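Local coordinates for AlyGC (Glaciecola chathamensis, PDB 5GKD), which is a calcium-binding alginate lyase of polysaccharide lyase family 6, and probably cleaves the alginate chain by beta-elimination, at residues G178-E183 with N210-I215; V141-K146 with G172-L177; D123-V128 with G147-V152; Y205-N210 with V229-R234. One frame throughout, in Å; residues are numbered along the deposited sequence.

The four contacts illustrate how a parallel beta-helix builds a site from successive coils. Contact 3 pairs strands 124-128 and 150-152, contact 4 pairs strands 200-207 and 224-231 on another face, and their centres lie about 17 Å apart without touching. Between them, contact 2 joins two loops and contact 1 a loop to the turn leading into strand 214-219, their centres about 9 Å apart. Along the chain the segments of contacts 3 and 2 alternate; contact 1 follows, alternating with contact 4 and sharing Asn-210 with it. Backbone bonds pass from 172-177 to 205-210 and from 178-183 to 147-152, so the calcium site of contact 1 rests on loops held in place by their neighbours.

Contact 1: G178-E183 with N210-I215; sequences GSNGGE and NGEVEI. With CA (calcium ion), chain E; PO4 (phosphate ion), chain H.
The calcium site of this parallel beta-helix forms where Glu-183 and Glu-212, from neighbouring coils, bring their carboxylates together, with Asn-180 and Glu-214 completing the protein's share. Glu-212 chelates the metal, its OE2 lying 2.5 Å and its OE1 2.8 Å from the calcium ion. Glu-183 contributes a single oxygen, OE2, at 2.6 Å from the metal; a bend in its chain (chi2 92°) swings the carboxylate across that of Glu-212, their planes 36° apart. The calcium draws together acceptors that would otherwise probably repel. Glu-214, extended beyond CG, sends OE1 to within 2.4 Å of the calcium, while its OE2 is held by Ser-217. The amide of Asn-180 also faces the ion: ND2 as modelled is 2.5 Å from the calcium, a place where an amide oxygen would be more usual. Water 3 and a phosphate, probably from the crystallisation liquor, occupy further positions on the metal, and Lys-219 and Arg-240 hold that phosphate from outside. A second shell fixes Glu-212. Its OE1 receives Gly-182 N at 2.8 Å on the anti lone pair and also Gly-181 N on the anti side, but out of the carboxylate plane. OE2 accepts the backbone N of Glu-214. Away from the metal the backbones meet at two glycines, where Gly-211 CA directs a C-H at Gly-182 O, 3.3 Å away.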
loop_
_atom_site.group_PDB
_atom_site.type_symbol
_atom_site.label_atom_id
_atom_site.label_comp_id
_atom_site.label_asym_id
_atom_site.label_seq_id
_atom_site.Cartn_x
_atom_site.Cartn_y
_atom_site.Cartn_z
ATOM N N GLY A 178 -17.141 3.427 0.330
ATOM C CA GLY A 178 -16.555 2.777 -0.817
ATOM C C GLY A 178 -16.578 1.269 -0.771
ATOM O O GLY A 178 -15.828 0.633 -1.519
ATOM N N SER A 179 -17.404 0.685 0.080
ATOM C CA SER A 179 -17.625 -0.751 0.163
ATOM C C SER A 179 -18.779 -0.977 1.123
ATOM O O SER A 179 -19.334 -0.029 1.688
ATOM C CB SER A 179 -16.385 -1.508 0.637
ATOM O OG SER A 179 -16.329 -1.568 2.044
ATOM N N ASN A 180 -19.124 -2.241 1.321
ATOM C CA ASN A 180 -20.021 -2.597 2.405
ATOM C C ASN A 180 -19.373 -2.287 3.756
ATOM O O ASN A 180 -18.158 -2.155 3.880
ATOM C CB ASN A 180 -20.404 -4.073 2.321
ATOM C CG ASN A 180 -21.699 -4.389 3.074
ATOM O OD1 ASN A 180 -22.019 -5.548 3.315
ATOM N ND2 ASN A 180 -22.440 -3.365 3.426
ATOM N N GLY A 181 -20.210 -2.128 4.772
ATOM C CA GLY A 181 -19.750 -1.890 6.123
ATOM C C GLY A 181 -19.744 -0.451 6.583
ATOM O O GLY A 181 -18.989 -0.126 7.503
ATOM N N GLY A 182 -20.563 0.416 5.992
ATOM C CA GLY A 182 -20.591 1.813 6.393
ATOM C C GLY A 182 -21.868 2.249 7.078
ATOM O O GLY A 182 -22.269 3.410 6.974
ATOM N N GLU A 183 -22.520 1.321 7.773
ATOM C CA GLU A 183 -23.815 1.594 8.384
ATOM C C GLU A 183 -23.675 2.595 9.528
ATOM O O GLU A 183 -22.642 2.675 10.189
ATOM C CB GLU A 183 -24.444 0.301 8.909
ATOM C CG GLU A 183 -24.673 -0.779 7.871
ATOM C CD GLU A 183 -23.507 -1.752 7.751
ATOM O OE1 GLU A 183 -22.416 -1.429 8.235
ATOM O OE2 GLU A 183 -23.691 -2.850 7.191
ATOM N N ASN A 210 -24.156 8.825 4.836
ATOM C CA ASN A 210 -23.937 8.403 3.457
ATOM C C ASN A 210 -22.963 7.227 3.350
ATOM O O ASN A 210 -22.374 7.007 2.288
ATOM C CB ASN A 210 -23.421 9.583 2.630
ATOM C CG ASN A 210 -24.407 10.731 2.560
ATOM O OD1 ASN A 210 -25.523 10.646 3.085
ATOM N ND2 ASN A 210 -24.007 11.821 1.891
ATOM N N GLY A 211 -22.776 6.467 4.435
ATOM C CA GLY A 211 -21.765 5.420 4.436
ATOM C C GLY A 211 -21.976 4.372 3.358
ATOM O O GLY A 211 -21.010 3.908 2.736
ATOM N N GLU A 212 -23.235 4.004 3.104
ATOM C CA GLU A 212 -23.579 2.888 2.221
ATOM C C GLU A 212 -25.094 2.779 2.068
ATOM O O GLU A 212 -25.835 3.623 2.577
ATOM C CB GLU A 212 -23.034 1.573 2.761
ATOM C CG GLU A 212 -23.556 1.268 4.156
ATOM C CD GLU A 212 -23.710 -0.218 4.410
ATOM O OE1 GLU A 212 -22.786 -0.860 4.946
ATOM O OE2 GLU A 212 -24.765 -0.747 4.047
ATOM N N VAL A 213 -25.576 1.717 1.427
ATOM C CA VAL A 213 -27.012 1.620 1.173
ATOM C C VAL A 213 -27.817 1.528 2.469
ATOM O O VAL A 213 -28.964 1.985 2.525
ATOM C CB VAL A 213 -27.320 0.435 0.240
ATOM C CG1 VAL A 213 -27.159 -0.885 0.966
ATOM C CG2 VAL A 213 -28.733 0.590 -0.338
ATOM N N GLU A 214 -27.260 0.944 3.525
ATOM C CA GLU A 214 -27.977 0.825 4.787
ATOM C C GLU A 214 -27.530 1.937 5.722
ATOM O O GLU A 214 -26.390 1.939 6.183
ATOM C CB GLU A 214 -27.744 -0.531 5.437
ATOM C CG GLU A 214 -28.244 -1.729 4.651
ATOM C CD GLU A 214 -27.986 -3.004 5.414
ATOM O OE1 GLU A 214 -26.811 -3.365 5.558
ATOM O OE2 GLU A 214 -28.945 -3.622 5.902
ATOM N N ILE A 215 -28.422 2.892 5.973
ATOM C CA ILE A 215 -28.251 3.814 7.091
ATOM C C ILE A 215 -28.454 3.071 8.402
ATOM O O ILE A 215 -27.581 3.060 9.275
ATOM C CB ILE A 215 -29.235 4.996 6.982
ATOM C CG1 ILE A 215 -29.044 5.795 5.697
ATOM C CG2 ILE A 215 -29.143 5.918 8.200
ATOM C CD1 ILE A 215 -30.274 6.644 5.410
HETATM CA CA CA E . -24.519 -3.100 4.758
HETATM P P PO4 H . -25.396 -6.537 5.085
HETATM O O1 PO4 H . -26.533 -5.926 5.859
HETATM O O2 PO4 H . -24.299 -5.547 5.089
HETATM O O3 PO4 H . -25.862 -6.868 3.642
HETATM O O4 PO4 H . -24.903 -7.704 5.908
HETATM O O HOH W 1 -19.985 2.832 0.485
HETATM O O HOH W 2 -24.300 5.368 7.084
HETATM O O HOH W 3 -25.417 -3.853 2.559
#

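Contact 2: V141-K146 with G172-L177; sequences VGKRNK and GPRPIL
Lys-143 and Arg-174 run side by side and point the same way, an instructive case of two cations that meet at one carbonyl, that of Gly-147. Arg-174 CG lies opposite the backbone N (chi1 172°) and the chain stays extended to NE, carrying its guanidinium alongside the lysine chain. There Lys-143 CG covers one face, toward the rim, and CD comes 3.7 Å from Arg-174 NH1. Lys-143 NZ and Arg-174 NH1 both bond to Gly-147 O; NZ also bonds to Asn-145 OD1 and O and makes a salt bridge with Asp-123, which probably offsets the like charges. Arg-174 NE is satisfied by water 4, lying in the guanidinium plane, which also donates to the carbonyls of Lys-143 and Pro-175. Arg-144, whose placement is somewhat doubtful, crosses Pro-175 at about a right angle as modelled. At the start of the segments Val-141 CG2 meets Pro-173 CD at 3.8 Å, beside the single direct backbone bond, Gly-142 N to Pro-173 O at 3.0 Å. At the far end Leu-177 CD2 packs 3.8 Å from Lys-146 N. Loops lying nearly parallel, one above the next after equivalent strands, are characteristic of consecutive coils in a right-handed parallel beta-helix.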
loop_
_atom_site.group_PDB
_atom_site.type_symbol
_atom_site.label_atom_id
_atom_site.label_comp_id
_atom_site.label_asym_id
_atom_site.label_seq_id
_atom_site.Cartn_x
_atom_site.Cartn_y
_atom_site.Cartn_z
ATOM N N VAL A 141 -20.101 12.250 14.534
ATOM C CA VAL A 141 -19.913 12.794 13.201
ATOM C C VAL A 141 -18.555 12.378 12.647
ATOM O O VAL A 141 -17.551 12.330 13.367
ATOM C CB VAL A 141 -20.069 14.330 13.205
ATOM C CG1 VAL A 141 -19.029 14.968 14.121
ATOM C CG2 VAL A 141 -19.997 14.863 11.802
ATOM N N GLY A 142 -18.535 12.055 11.362
ATOM C CA GLY A 142 -17.293 11.942 10.632
ATOM C C GLY A 142 -16.574 10.609 10.659
ATOM O O GLY A 142 -15.360 10.595 10.479
ATOM N N LYS A 143 -17.253 9.491 10.870
ATOM C CA LYS A 143 -16.546 8.213 10.798
ATOM C C LYS A 143 -16.200 7.897 9.350
ATOM O O LYS A 143 -17.090 7.811 8.503
ATOM C CB LYS A 143 -17.370 7.086 11.410
ATOM C CG LYS A 143 -16.617 5.763 11.483
ATOM C CD LYS A 143 -17.383 4.741 12.326
ATOM C CE LYS A 143 -16.488 3.561 12.772
ATOM N NZ LYS A 143 -15.974 2.681 11.669
ATOM N N ARG A 144 -14.905 7.731 9.057
ATOM C CA ARG A 144 -14.462 7.584 7.677
ATOM C C ARG A 144 -14.094 6.158 7.306
ATOM O O ARG A 144 -13.910 5.873 6.119
ATOM C CB ARG A 144 -13.252 8.478 7.376
ATOM C CG ARG A 144 -13.062 9.681 8.241
ATOM C CD ARG A 144 -14.060 10.811 8.021
ATOM N NE ARG A 144 -13.867 11.569 6.816
ATOM C CZ ARG A 144 -14.076 12.876 6.698
ATOM N NH1 ARG A 144 -14.449 13.625 7.729
ATOM N NH2 ARG A 144 -13.888 13.430 5.529
ATOM N N ASN A 145 -13.982 5.266 8.272
ATOM C CA ASN A 145 -13.416 3.953 8.039
ATOM C C ASN A 145 -14.499 2.892 8.119
ATOM O O ASN A 145 -15.601 3.125 8.606
ATOM C CB ASN A 145 -12.321 3.655 9.060
ATOM C CG ASN A 145 -12.862 3.507 10.446
ATOM O OD1 ASN A 145 -13.637 4.348 10.909
ATOM N ND2 ASN A 145 -12.473 2.421 11.126
ATOM N N LYS A 146 -14.154 1.711 7.639
ATOM C CA LYS A 146 -15.066 0.584 7.663
ATOM C C LYS A 146 -15.522 0.251 9.087
ATOM O O LYS A 146 -14.775 0.372 10.064
ATOM C CB LYS A 146 -14.395 -0.623 7.015
ATOM C CG LYS A 146 -15.226 -1.890 7.066
ATOM C CD LYS A 146 -15.033 -2.756 5.860
ATOM C CE LYS A 146 -15.924 -3.983 5.914
ATOM N NZ LYS A 146 -16.033 -4.612 4.567
ATOM N N GLY A 172 -24.460 12.759 12.700
ATOM C CA GLY A 172 -24.023 13.714 11.723
ATOM C C GLY A 172 -23.444 13.062 10.489
ATOM O O GLY A 172 -23.390 11.844 10.355
ATOM N N PRO A 173 -22.995 13.902 9.568
ATOM C CA PRO A 173 -22.517 13.422 8.263
ATOM C C PRO A 173 -21.492 12.294 8.349
ATOM O O PRO A 173 -20.518 12.358 9.098
ATOM C CB PRO A 173 -21.913 14.683 7.638
ATOM C CG PRO A 173 -22.773 15.814 8.201
ATOM C CD PRO A 173 -23.119 15.376 9.620
ATOM N N ARG A 174 -21.730 11.247 7.569
ATOM C CA ARG A 174 -20.796 10.143 7.416
ATOM C C ARG A 174 -20.538 9.996 5.927
ATOM O O ARG A 174 -21.472 9.696 5.176
ATOM C CB ARG A 174 -21.316 8.821 7.979
ATOM C CG ARG A 174 -20.379 7.692 7.593
ATOM C CD ARG A 174 -20.572 6.409 8.342
ATOM N NE ARG A 174 -19.538 5.474 7.916
ATOM C CZ ARG A 174 -19.219 4.350 8.539
ATOM N NH1 ARG A 174 -19.858 3.987 9.639
ATOM N NH2 ARG A 174 -18.241 3.595 8.052
ATOM N N PRO A 175 -19.316 10.188 5.460
ATOM C CA PRO A 175 -19.073 10.152 4.017
ATOM C C PRO A 175 -19.135 8.726 3.492
ATOM O O PRO A 175 -19.150 7.746 4.240
ATOM C CB PRO A 175 -17.677 10.767 3.863
ATOM C CG PRO A 175 -17.005 10.493 5.199
ATOM C CD PRO A 175 -18.104 10.482 6.238
ATOM N N ILE A 176 -19.219 8.637 2.164
ATOM C CA ILE A 176 -19.235 7.353 1.480
ATOM C C ILE A 176 -18.008 6.544 1.875
ATOM O O ILE A 176 -16.882 7.054 1.902
ATOM C CB ILE A 176 -19.288 7.580 -0.038
ATOM C CG1 ILE A 176 -20.589 8.292 -0.428
ATOM C CG2 ILE A 176 -19.115 6.269 -0.792
ATOM C CD1 ILE A 176 -20.564 8.895 -1.835
ATOM N N LEU A 177 -18.221 5.271 2.184
ATOM C CA LEU A 177 -17.114 4.400 2.554
ATOM C C LEU A 177 -16.391 3.884 1.320
ATOM O O LEU A 177 -15.158 3.877 1.270
ATOM C CB LEU A 177 -17.636 3.225 3.376
ATOM C CG LEU A 177 -16.748 2.409 4.316
ATOM C CD1 LEU A 177 -17.139 0.934 4.308
ATOM C CD2 LEU A 177 -15.272 2.598 4.140
HETATM O O HOH W 4 -17.633 6.300 6.036
HETATM O O HOH W 5 -14.931 7.678 3.918
#

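Contact 3: D123-V128 with G147-V152; sequences DSWVMV and GVTMAV
Ala-151 N donates to Val-126 O at 2.9 Å, and Val-128 N to Ala-151 O, also at 2.9 Å, in the regular rhythm of a parallel ladder. Nearer the corner that the chain turns at Trp-125, Thr-149 O takes two backbone donors at once, Trp-125 N at 2.9 Å and Val-126 N at 3.0 Å. The second donor lies in the carbonyl plane, whereas the first is tilted 30° from it. Before the corner Ser-124 OG lies 3.0 Å from Val-148 O, and Gly-147 CA turns a C-H toward Asp-123 O. These strands belong to successive coils of a parallel beta-helix: 126-128 and 150-152 run only 9° apart, with Val-126 paired to Met-150, Met-127 to Ala-151 and Val-128 to Val-152. Val-126, Val-128, Met-150 and Val-152 share one face, where Val-126 reaches Phe-135 and Leu-140 of strand 134-141 and Met-150 also meets Phe-135. With CG turned away from the backbone N (chi1 176°) and the chain extended beyond it, Met-150 passes across Val-126, CG meeting Val-126 CB, and delivers CE to within 3.7 Å of Val-128 CG2. On the other face Met-127 folds back at chi2 and chi3, and its SD rests 3.6 Å from Ala-151 CB; Arg-186 of the next strand touches Ala-151 as well. At the corner the indole of Trp-125 meets Thr-149 obliquely, CE3 being 4.0 Å from CG2, while Arg-174 holds Thr-149 OG1.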
loop_
_atom_site.group_PDB
_atom_site.type_symbol
_atom_site.label_atom_id
_atom_site.label_comp_id
_atom_site.label_asym_id
_atom_site.label_seq_id
_atom_site.Cartn_x
_atom_site.Cartn_y
_atom_site.Cartn_z
ATOM N N ASP A 123 -13.311 -0.549 12.757
ATOM C CA ASP A 123 -13.728 -0.468 14.150
ATOM C C ASP A 123 -15.176 0.015 14.187
ATOM O O ASP A 123 -15.797 0.259 13.157
ATOM C CB ASP A 123 -12.799 0.435 14.983
ATOM C CG ASP A 123 -12.789 1.902 14.510
ATOM O OD1 ASP A 123 -13.603 2.312 13.644
ATOM O OD2 ASP A 123 -11.946 2.665 15.018
ATOM N N SER A 124 -15.714 0.137 15.388
ATOM C CA SER A 124 -17.030 0.704 15.599
ATOM C C SER A 124 -16.898 1.775 16.660
ATOM O O SER A 124 -15.978 1.735 17.477
ATOM C CB SER A 124 -18.033 -0.348 16.036
ATOM O OG SER A 124 -18.502 -1.096 14.931
ATOM N N TRP A 125 -17.802 2.741 16.639
ATOM C CA TRP A 125 -17.667 3.810 17.616
ATOM C C TRP A 125 -18.455 3.537 18.887
ATOM O O TRP A 125 -17.982 3.879 19.977
ATOM C CB TRP A 125 -18.076 5.146 17.003
ATOM C CG TRP A 125 -16.984 5.742 16.164
ATOM C CD1 TRP A 125 -15.765 5.171 15.863
ATOM C CD2 TRP A 125 -16.983 7.029 15.545
ATOM N NE1 TRP A 125 -15.035 6.017 15.066
ATOM C CE2 TRP A 125 -15.753 7.168 14.872
ATOM C CE3 TRP A 125 -17.909 8.073 15.481
ATOM C CZ2 TRP A 125 -15.433 8.310 14.158
ATOM C CZ3 TRP A 125 -17.586 9.194 14.761
ATOM C CH2 TRP A 125 -16.369 9.308 14.114
ATOM N N VAL A 126 -19.642 2.934 18.781
ATOM C CA VAL A 126 -20.454 2.585 19.941
ATOM C C VAL A 126 -20.948 1.152 19.791
ATOM O O VAL A 126 -21.551 0.810 18.772
ATOM C CB VAL A 126 -21.648 3.550 20.102
ATOM C CG1 VAL A 126 -22.407 3.252 21.370
ATOM C CG2 VAL A 126 -21.177 5.013 20.064
ATOM N N MET A 127 -20.727 0.327 20.817
ATOM C CA MET A 127 -21.223 -1.045 20.864
ATOM C C MET A 127 -21.978 -1.252 22.160
ATOM O O MET A 127 -21.408 -1.073 23.240
ATOM C CB MET A 127 -20.090 -2.070 20.762
ATOM C CG MET A 127 -19.349 -2.002 19.455
ATOM S SD MET A 127 -20.277 -2.569 18.029
ATOM C CE MET A 127 -20.185 -4.284 18.232
ATOM N N VAL A 128 -23.249 -1.658 22.056
ATOM C CA VAL A 128 -24.109 -1.850 23.222
ATOM C C VAL A 128 -24.206 -3.338 23.526
ATOM O O VAL A 128 -24.473 -4.145 22.627
ATOM C CB VAL A 128 -25.505 -1.245 22.996
ATOM C CG1 VAL A 128 -26.225 -1.069 24.336
ATOM C CG2 VAL A 128 -25.399 0.087 22.308
ATOM N N GLY A 147 -16.767 -0.183 9.197
ATOM C CA GLY A 147 -17.289 -0.524 10.507
ATOM C C GLY A 147 -18.473 0.380 10.782
ATOM O O GLY A 147 -18.436 1.592 10.567
ATOM N N VAL A 148 -19.552 -0.240 11.262
ATOM C CA VAL A 148 -20.748 0.501 11.625
ATOM C C VAL A 148 -20.387 1.559 12.672
ATOM O O VAL A 148 -19.440 1.399 13.453
ATOM C CB VAL A 148 -21.824 -0.485 12.122
ATOM C CG1 VAL A 148 -21.405 -1.129 13.408
ATOM C CG2 VAL A 148 -23.205 0.206 12.276
ATOM N N THR A 149 -21.085 2.693 12.629
ATOM C CA THR A 149 -20.846 3.707 13.651
ATOM C C THR A 149 -21.322 3.211 15.012
ATOM O O THR A 149 -20.599 3.297 16.009
ATOM C CB THR A 149 -21.525 5.025 13.271
ATOM O OG1 THR A 149 -21.079 5.426 11.969
ATOM C CG2 THR A 149 -21.187 6.144 14.271
ATOM N N MET A 150 -22.510 2.634 15.058
ATOM C CA MET A 150 -23.093 2.169 16.307
ATOM C C MET A 150 -23.834 0.867 16.078
ATOM O O MET A 150 -24.581 0.742 15.108
ATOM C CB MET A 150 -24.062 3.184 16.888
ATOM C CG MET A 150 -24.753 2.685 18.139
ATOM S SD MET A 150 -25.714 3.979 18.905
ATOM C CE MET A 150 -26.133 3.188 20.456
ATOM N N ALA A 151 -23.641 -0.087 16.985
ATOM C CA ALA A 151 -24.313 -1.367 16.884
ATOM C C ALA A 151 -24.789 -1.827 18.260
ATOM O O ALA A 151 -24.237 -1.442 19.291
ATOM C CB ALA A 151 -23.395 -2.419 16.248
ATOM N N VAL A 152 -25.839 -2.636 18.258
ATOM C CA VAL A 152 -26.300 -3.393 19.420
ATOM C C VAL A 152 -25.901 -4.839 19.184
ATOM O O VAL A 152 -26.301 -5.428 18.176
ATOM C CB VAL A 152 -27.824 -3.285 19.594
ATOM C CG1 VAL A 152 -28.316 -4.314 20.589
ATOM C CG2 VAL A 152 -28.228 -1.891 20.005
#

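Contact 4: Y205-N210 with V229-R234; sequences YFDRCN and VFFESR
Phe-206 and Phe-230 lie alongside each other in the interior of the parallel beta-helix, their rings near parallel but offset, one step of the aromatic ladders common in this fold. From the backbone, CB of Phe-206 meets Val-229 O and Phe-230 CD2. The first torsion places CG beside the backbone N (chi1 -62°), directing the ring along its neighbour. CD1 makes the tightest approach, 3.5 Å from Phe-230 CE2, which sits over the ring face near its rim; Val-229 O lies at the ring edge. CE1, farther out, still touches Phe-230 CE2 at 3.9 Å. The planes, 11° apart, are displaced until the rings barely overlap, with centroids separated by 4.7 Å. Phe-171 stacks on Phe-206 and Phe-252 on Phe-230, lengthening the column, while Ile-216 touches both rings of the pair. On the opposite face Tyr-205 runs alongside Phe-231, bringing OH to 3.4 Å from Phe-231 CB. Nearly straight backbone bonds, such as Phe-231 N to Phe-206 O, lock the strands. Past their ends side chains take over: Cys-209 N donates to Ser-233 OG, and Arg-234 N to Asn-210 OD1 at 2.9 Å, approaching from 52° above the amide's carbonyl plane.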
loop_
_atom_site.group_PDB
_atom_site.type_symbol
_atom_site.label_atom_id
_atom_site.label_comp_id
_atom_site.label_asym_id
_atom_site.label_seq_id
_atom_site.Cartn_x
_atom_site.Cartn_y
_atom_site.Cartn_z
ATOM N N TYR A 205 -31.800 12.010 14.721
ATOM C CA TYR A 205 -31.659 12.787 13.501
ATOM C C TYR A 205 -30.452 12.240 12.754
ATOM O O TYR A 205 -29.328 12.268 13.277
ATOM C CB TYR A 205 -31.492 14.269 13.831
ATOM C CG TYR A 205 -31.779 15.186 12.683
ATOM C CD1 TYR A 205 -30.810 15.453 11.744
ATOM C CD2 TYR A 205 -33.034 15.777 12.526
ATOM C CE1 TYR A 205 -31.052 16.280 10.698
ATOM C CE2 TYR A 205 -33.289 16.619 11.477
ATOM C CZ TYR A 205 -32.291 16.861 10.559
ATOM O OH TYR A 205 -32.497 17.675 9.476
ATOM N N PHE A 206 -30.692 11.709 11.564
ATOM C CA PHE A 206 -29.650 11.201 10.686
ATOM C C PHE A 206 -29.419 12.229 9.574
ATOM O O PHE A 206 -30.246 12.380 8.665
ATOM C CB PHE A 206 -30.037 9.848 10.102
ATOM C CG PHE A 206 -30.231 8.762 11.124
ATOM C CD1 PHE A 206 -31.405 8.668 11.836
ATOM C CD2 PHE A 206 -29.237 7.819 11.354
ATOM C CE1 PHE A 206 -31.599 7.648 12.777
ATOM C CE2 PHE A 206 -29.436 6.798 12.289
ATOM C CZ PHE A 206 -30.609 6.719 12.999
ATOM N N ASP A 207 -28.305 12.923 9.656
ATOM C CA ASP A 207 -27.969 14.071 8.811
ATOM C C ASP A 207 -26.858 13.636 7.856
ATOM O O ASP A 207 -25.704 13.497 8.268
ATOM C CB ASP A 207 -27.537 15.242 9.693
ATOM C CG ASP A 207 -27.184 16.505 8.900
ATOM O OD1 ASP A 207 -27.704 16.712 7.778
ATOM O OD2 ASP A 207 -26.403 17.309 9.430
ATOM N N ARG A 208 -27.218 13.416 6.587
ATOM C CA ARG A 208 -26.285 13.027 5.535
ATOM C C ARG A 208 -25.453 11.804 5.918
ATOM O O ARG A 208 -24.234 11.769 5.741
ATOM C CB ARG A 208 -25.378 14.184 5.157
ATOM C CG ARG A 208 -26.092 15.334 4.488
ATOM C CD ARG A 208 -26.130 16.477 5.433
ATOM N NE ARG A 208 -25.283 17.558 5.032
ATOM C CZ ARG A 208 -24.850 18.509 5.848
ATOM N NH1 ARG A 208 -25.164 18.505 7.140
ATOM N NH2 ARG A 208 -24.088 19.463 5.353
ATOM N N CYS A 209 -26.121 10.795 6.476
ATOM C CA CYS A 209 -25.448 9.532 6.760
ATOM C C CYS A 209 -25.346 8.785 5.440
ATOM O O CYS A 209 -26.322 8.202 4.966
ATOM C CB CYS A 209 -26.200 8.750 7.834
ATOM S SG CYS A 209 -26.198 9.640 9.430
ATOM N N ASN A 210 -24.156 8.825 4.836
ATOM C CA ASN A 210 -23.937 8.403 3.457
ATOM C C ASN A 210 -22.963 7.227 3.350
ATOM O O ASN A 210 -22.374 7.007 2.288
ATOM C CB ASN A 210 -23.421 9.583 2.630
ATOM C CG ASN A 210 -24.407 10.731 2.560
ATOM O OD1 ASN A 210 -25.523 10.646 3.085
ATOM N ND2 ASN A 210 -24.007 11.821 1.891
ATOM N N VAL A 229 -35.710 11.098 11.926
ATOM C CA VAL A 229 -35.643 11.946 10.745
ATOM C C VAL A 229 -34.372 11.617 9.978
ATOM O O VAL A 229 -33.291 11.523 10.568
ATOM C CB VAL A 229 -35.708 13.440 11.108
ATOM C CG1 VAL A 229 -35.446 14.288 9.876
ATOM C CG2 VAL A 229 -37.062 13.764 11.693
ATOM N N PHE A 230 -34.509 11.418 8.670
ATOM C CA PHE A 230 -33.394 11.124 7.785
ATOM C C PHE A 230 -33.273 12.255 6.768
ATOM O O PHE A 230 -34.076 12.346 5.839
ATOM C CB PHE A 230 -33.610 9.785 7.092
ATOM C CG PHE A 230 -33.791 8.642 8.039
ATOM C CD1 PHE A 230 -35.031 8.366 8.583
ATOM C CD2 PHE A 230 -32.716 7.823 8.367
ATOM C CE1 PHE A 230 -35.200 7.294 9.448
ATOM C CE2 PHE A 230 -32.874 6.778 9.226
ATOM C CZ PHE A 230 -34.121 6.507 9.768
ATOM N N PHE A 231 -32.255 13.089 6.908
ATOM C CA PHE A 231 -32.120 14.289 6.091
ATOM C C PHE A 231 -31.007 14.076 5.083
ATOM O O PHE A 231 -29.839 13.962 5.461
ATOM C CB PHE A 231 -31.831 15.512 6.953
ATOM C CG PHE A 231 -31.677 16.796 6.162
ATOM C CD1 PHE A 231 -30.442 17.191 5.681
ATOM C CD2 PHE A 231 -32.777 17.604 5.912
ATOM C CE1 PHE A 231 -30.307 18.364 4.971
ATOM C CE2 PHE A 231 -32.648 18.782 5.223
ATOM C CZ PHE A 231 -31.415 19.162 4.744
ATOM N N GLU A 232 -31.384 14.021 3.809
ATOM C CA GLU A 232 -30.450 13.952 2.691
ATOM C C GLU A 232 -29.451 12.814 2.859
ATOM O O GLU A 232 -28.283 12.934 2.505
ATOM C CB GLU A 232 -29.734 15.290 2.494
ATOM C CG GLU A 232 -30.667 16.401 2.044
ATOM C CD GLU A 232 -29.958 17.734 1.752
ATOM O OE1 GLU A 232 -28.711 17.821 1.860
ATOM O OE2 GLU A 232 -30.666 18.700 1.417
ATOM N N SER A 233 -29.918 11.690 3.380
ATOM C CA SER A 233 -29.042 10.567 3.658
ATOM C C SER A 233 -29.076 9.599 2.489
ATOM O O SER A 233 -30.149 9.140 2.071
ATOM C CB SER A 233 -29.423 9.858 4.960
ATOM O OG SER A 233 -29.104 10.654 6.089
ATOM N N ARG A 234 -27.879 9.280 2.005
ATOM C CA ARG A 234 -27.638 8.504 0.796
ATOM C C ARG A 234 -27.727 7.008 1.090
ATOM O O ARG A 234 -26.763 6.256 0.962
ATOM C CB ARG A 234 -26.266 8.885 0.260
ATOM C CG ARG A 234 -26.053 8.788 -1.203
ATOM C CD ARG A 234 -24.655 9.299 -1.502
ATOM N NE ARG A 234 -24.258 9.142 -2.894
ATOM C CZ ARG A 234 -23.691 8.054 -3.393
ATOM N NH1 ARG A 234 -23.477 6.988 -2.629
ATOM N NH2 ARG A 234 -23.341 8.027 -4.658
HETATM O O HOH W 6 -24.050 6.094 0.130
HETATM O O HOH W 7 -26.104 13.821 1.310
#